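Local coordinates for De novo designed protein CA01 (Synthetic construct, PDB 5E6G) that is a computationally designed, all-helical protein, probably made to test design strategies inspired by evolution, with no assigned biological function, at residues Lys39-Glu44 / Gln127-Pro132. Sequence-based numbering, arbitrary orientation.
Sequences KQLENE and QLVFYP
The phenyl ring of Phe130 meets one methyl of Leu41: CE1 and CZ of Phe130 each lie 4.0 Å from CD2 of Leu41, equidistant from the two carbons. The approach is oblique to the ring plane, and the two side chains run past each other in opposite directions. Ile37, one helical turn before Leu41, also packs on Phe130. The CB of Phe130 leaves its backbone across the direction of helix 24-50, and a chi1 of -77°, with CG beside the backbone N and anti to the carbonyl carbon, brings the ring over to it.

The second branch of Leu41 has a different partner. Leu41 and Val129 point at each other tip to tip, CD1 to CG1 at 4.1 Å, which leaves the leucine forked over two consecutive residues of helix 121-130. Val129 turns CG1 to this position by setting it anti to its own backbone N (chi1 174°).

This is helix-on-helix packing inside a five-helix, strand-free chain, joining the first helix to the C-terminal end of the last. The nearest CA atoms, of Leu41 and Phe130, are 9.9 Å apart, so the helices meet here through side chains; 138 Å² is buried between the segments, both sides summed. Helix 54-75 supplies further packing, with Tyr60 on Leu41 and Ala63 on Val129.

No hydrogen bond links the segments directly. OE1 of Gln40 accepts one from NH1 of Arg126, on helix 121-130 just before Gln127, and the hydroxyl of Tyr99, on helix 97-115, is hydrogen-bonded to the carbonyl O of Val129.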
ATOM      1  N   LYS A  39      -4.910   9.782   2.948  1.00 30.12           N
ATOM      2  CA  LYS A  39      -5.062  11.192   3.283  1.00 45.72           C
ATOM      3  C   LYS A  39      -3.689  11.826   3.477  1.00 27.63           C
ATOM      4  O   LYS A  39      -3.429  12.931   3.003  1.00 32.14           O
ATOM      5  CB  LYS A  39      -5.910  11.352   4.546  1.00 43.62           C
ATOM      6  CG  LYS A  39      -6.896  12.509   4.499  1.00 59.07           C
ATOM      7  CD  LYS A  39      -7.940  12.388   5.599  1.00 76.04           C
ATOM      8  CE  LYS A  39      -9.009  11.357   5.256  1.00 65.66           C
ATOM      9  NZ  LYS A  39      -9.889  11.813   4.145  1.00 65.93           N
ATOM     10  N   GLN A  40      -2.813  11.109   4.174  1.00 41.46           N
ATOM     11  CA  GLN A  40      -1.439  11.550   4.373  1.00 36.43           C
ATOM     12  C   GLN A  40      -0.707  11.673   3.040  1.00 36.94           C
ATOM     13  O   GLN A  40       0.013  12.642   2.808  1.00 36.01           O
ATOM     14  CB  GLN A  40      -0.696  10.579   5.293  1.00 37.38           C
ATOM     15  CG  GLN A  40      -1.195  10.592   6.730  1.00 41.36           C
ATOM     16  CD  GLN A  40      -0.574   9.501   7.580  1.00 54.17           C
ATOM     17  OE1 GLN A  40      -0.163   8.456   7.072  1.00 46.81           O
ATOM     18  NE2 GLN A  40      -0.500   9.740   8.885  1.00 67.31           N
ATOM     19  N   LEU A  41      -0.902  10.691   2.166  1.00 26.60           N
ATOM     20  CA  LEU A  41      -0.247  10.685   0.863  1.00 37.16           C
ATOM     21  C   LEU A  41      -0.700  11.863   0.002  1.00 36.80           C
ATOM     22  O   LEU A  41       0.085  12.405  -0.775  1.00 31.73           O
ATOM     23  CB  LEU A  41      -0.519   9.365   0.134  1.00 28.85           C
ATOM     24  CG  LEU A  41       0.215   8.137   0.682  1.00 30.26           C
ATOM     25  CD1 LEU A  41      -0.374   6.854   0.115  1.00 23.77           C
ATOM     26  CD2 LEU A  41       1.702   8.216   0.376  1.00 36.16           C
ATOM     27  N   GLU A  42      -1.966  12.253   0.140  1.00 37.96           N
ATOM     28  CA  GLU A  42      -2.486  13.414  -0.578  1.00 34.73           C
ATOM     29  C   GLU A  42      -1.687  14.662  -0.226  1.00 36.52           C
ATOM     30  O   GLU A  42      -1.338  15.457  -1.100  1.00 35.66           O
ATOM     31  CB  GLU A  42      -3.965  13.643  -0.257  1.00 44.63           C
ATOM     32  CG  GLU A  42      -4.929  12.816  -1.091  1.00 52.33           C
ATOM     33  CD  GLU A  42      -6.369  13.278  -0.946  1.00 65.99           C
ATOM     34  OE1 GLU A  42      -6.639  14.476  -1.183  1.00 47.52           O
ATOM     35  OE2 GLU A  42      -7.229  12.444  -0.590  1.00 79.14           O
ATOM     36  N   ASN A  43      -1.398  14.827   1.061  1.00 29.00           N
ATOM     37  CA  ASN A  43      -0.631  15.972   1.529  1.00 37.93           C
ATOM     38  C   ASN A  43       0.804  15.920   1.012  1.00 39.00           C
ATOM     39  O   ASN A  43       1.323  16.914   0.506  1.00 42.17           O
ATOM     40  CB  ASN A  43      -0.638  16.032   3.057  1.00 34.94           C
ATOM     41  CG  ASN A  43      -0.295  17.414   3.589  1.00 64.18           C
ATOM     42  OD1 ASN A  43      -0.751  18.427   3.060  1.00 68.27           O
ATOM     43  ND2 ASN A  43       0.516  17.459   4.638  1.00 61.50           N
ATOM     44  N   GLU A  44       1.435  14.755   1.134  1.00 35.69           N
ATOM     45  CA  GLU A  44       2.806  14.569   0.666  1.00 32.15           C
ATOM     46  C   GLU A  44       2.919  14.876  -0.824  1.00 32.09           C
ATOM     47  O   GLU A  44       3.947  15.366  -1.289  1.00 35.17           O
ATOM     48  CB  GLU A  44       3.282  13.140   0.939  1.00 29.70           C
ATOM     49  CG  GLU A  44       3.314  12.752   2.411  1.00 29.65           C
ATOM     50  CD  GLU A  44       4.342  13.532   3.214  1.00 41.68           C
ATOM     51  OE1 GLU A  44       5.229  14.167   2.605  1.00 31.25           O
ATOM     52  OE2 GLU A  44       4.259  13.509   4.460  1.00 40.52           O
ATOM     53  N   GLN A 127       3.831  -0.277   6.256  1.00 25.62           N
ATOM     54  CA  GLN A 127       5.012  -0.901   5.672  1.00 25.40           C
ATOM     55  C   GLN A 127       4.742  -1.435   4.267  1.00 33.32           C
ATOM     56  O   GLN A 127       5.634  -1.449   3.419  1.00 20.37           O
ATOM     57  CB  GLN A 127       5.512  -2.026   6.578  1.00 28.67           C
ATOM     58  CG  GLN A 127       6.108  -1.517   7.881  1.00 31.13           C
ATOM     59  CD  GLN A 127       6.541  -2.630   8.808  1.00 31.39           C
ATOM     60  OE1 GLN A 127       6.982  -3.690   8.363  1.00 39.69           O
ATOM     61  NE2 GLN A 127       6.413  -2.397  10.109  1.00 36.36           N
ATOM     62  N   LEU A 128       3.510  -1.871   4.024  1.00 25.09           N
ATOM     63  CA  LEU A 128       3.127  -2.386   2.714  1.00 24.65           C
ATOM     64  C   LEU A 128       3.205  -1.285   1.661  1.00 18.22           C
ATOM     65  O   LEU A 128       3.723  -1.492   0.565  1.00 20.79           O
ATOM     66  CB  LEU A 128       1.715  -2.976   2.765  1.00 20.05           C
ATOM     67  CG  LEU A 128       1.149  -3.540   1.460  1.00 16.93           C
ATOM     68  CD1 LEU A 128       1.893  -4.803   1.052  1.00 23.16           C
ATOM     69  CD2 LEU A 128      -0.342  -3.811   1.597  1.00 28.06           C
ATOM     70  N   VAL A 129       2.702  -0.107   2.011  1.00 23.20           N
ATOM     71  CA  VAL A 129       2.618   1.003   1.072  1.00 18.78           C
ATOM     72  C   VAL A 129       3.941   1.764   0.956  1.00 26.09           C
ATOM     73  O   VAL A 129       4.349   2.144  -0.143  1.00 18.54           O
ATOM     74  CB  VAL A 129       1.492   1.985   1.486  1.00 26.27           C
ATOM     75  CG1 VAL A 129       1.486   3.229   0.602  1.00 25.61           C
ATOM     76  CG2 VAL A 129       0.144   1.292   1.424  1.00 32.39           C
ATOM     77  N   PHE A 130       4.612   1.977   2.084  1.00 25.35           N
ATOM     78  CA  PHE A 130       5.753   2.892   2.124  1.00 18.50           C
ATOM     79  C   PHE A 130       7.102   2.236   1.841  1.00 23.76           C
ATOM     80  O   PHE A 130       8.010   2.896   1.339  1.00 24.19           O
ATOM     81  CB  PHE A 130       5.809   3.595   3.483  1.00 22.21           C
ATOM     82  CG  PHE A 130       4.801   4.701   3.629  1.00 22.50           C
ATOM     83  CD1 PHE A 130       5.061   5.959   3.112  1.00 33.46           C
ATOM     84  CD2 PHE A 130       3.597   4.484   4.276  1.00 20.03           C
ATOM     85  CE1 PHE A 130       4.140   6.979   3.240  1.00 39.48           C
ATOM     86  CE2 PHE A 130       2.672   5.500   4.409  1.00 26.25           C
ATOM     87  CZ  PHE A 130       2.943   6.749   3.889  1.00 34.03           C
ATOM     88  N   TYR A 131       7.245   0.951   2.158  1.00 23.36           N
ATOM     89  CA  TYR A 131       8.519   0.266   1.929  1.00 18.33           C
ATOM     90  C   TYR A 131       8.885   0.237   0.442  1.00 25.48           C
ATOM     91  O   TYR A 131      10.037   0.494   0.087  1.00 22.46           O
ATOM     92  CB  TYR A 131       8.485  -1.163   2.493  1.00 24.44           C
ATOM     93  CG  TYR A 131       9.771  -1.928   2.271  1.00 20.57           C
ATOM     94  CD1 TYR A 131      10.781  -1.912   3.223  1.00 29.77           C
ATOM     95  CD2 TYR A 131       9.978  -2.656   1.108  1.00 23.55           C
ATOM     96  CE1 TYR A 131      11.959  -2.603   3.026  1.00 29.13           C
ATOM     97  CE2 TYR A 131      11.154  -3.350   0.900  1.00 33.91           C
ATOM     98  CZ  TYR A 131      12.141  -3.321   1.861  1.00 39.78           C
ATOM     99  OH  TYR A 131      13.312  -4.013   1.657  1.00 43.23           O
ATOM    100  N   PRO A 132       7.912  -0.068  -0.436  1.00 32.95           N
ATOM    101  CA  PRO A 132       8.234  -0.040  -1.867  1.00 26.21           C
ATOM    102  C   PRO A 132       8.310   1.384  -2.420  1.00 18.24           C
ATOM    103  O   PRO A 132       8.793   1.580  -3.533  1.00 27.75           O
ATOM    104  CB  PRO A 132       7.070  -0.815  -2.509  1.00 24.83           C
ATOM    105  CG  PRO A 132       6.315  -1.445  -1.371  1.00 30.41           C
ATOM    106  CD  PRO A 132       6.542  -0.548  -0.208  1.00 20.90           C
TER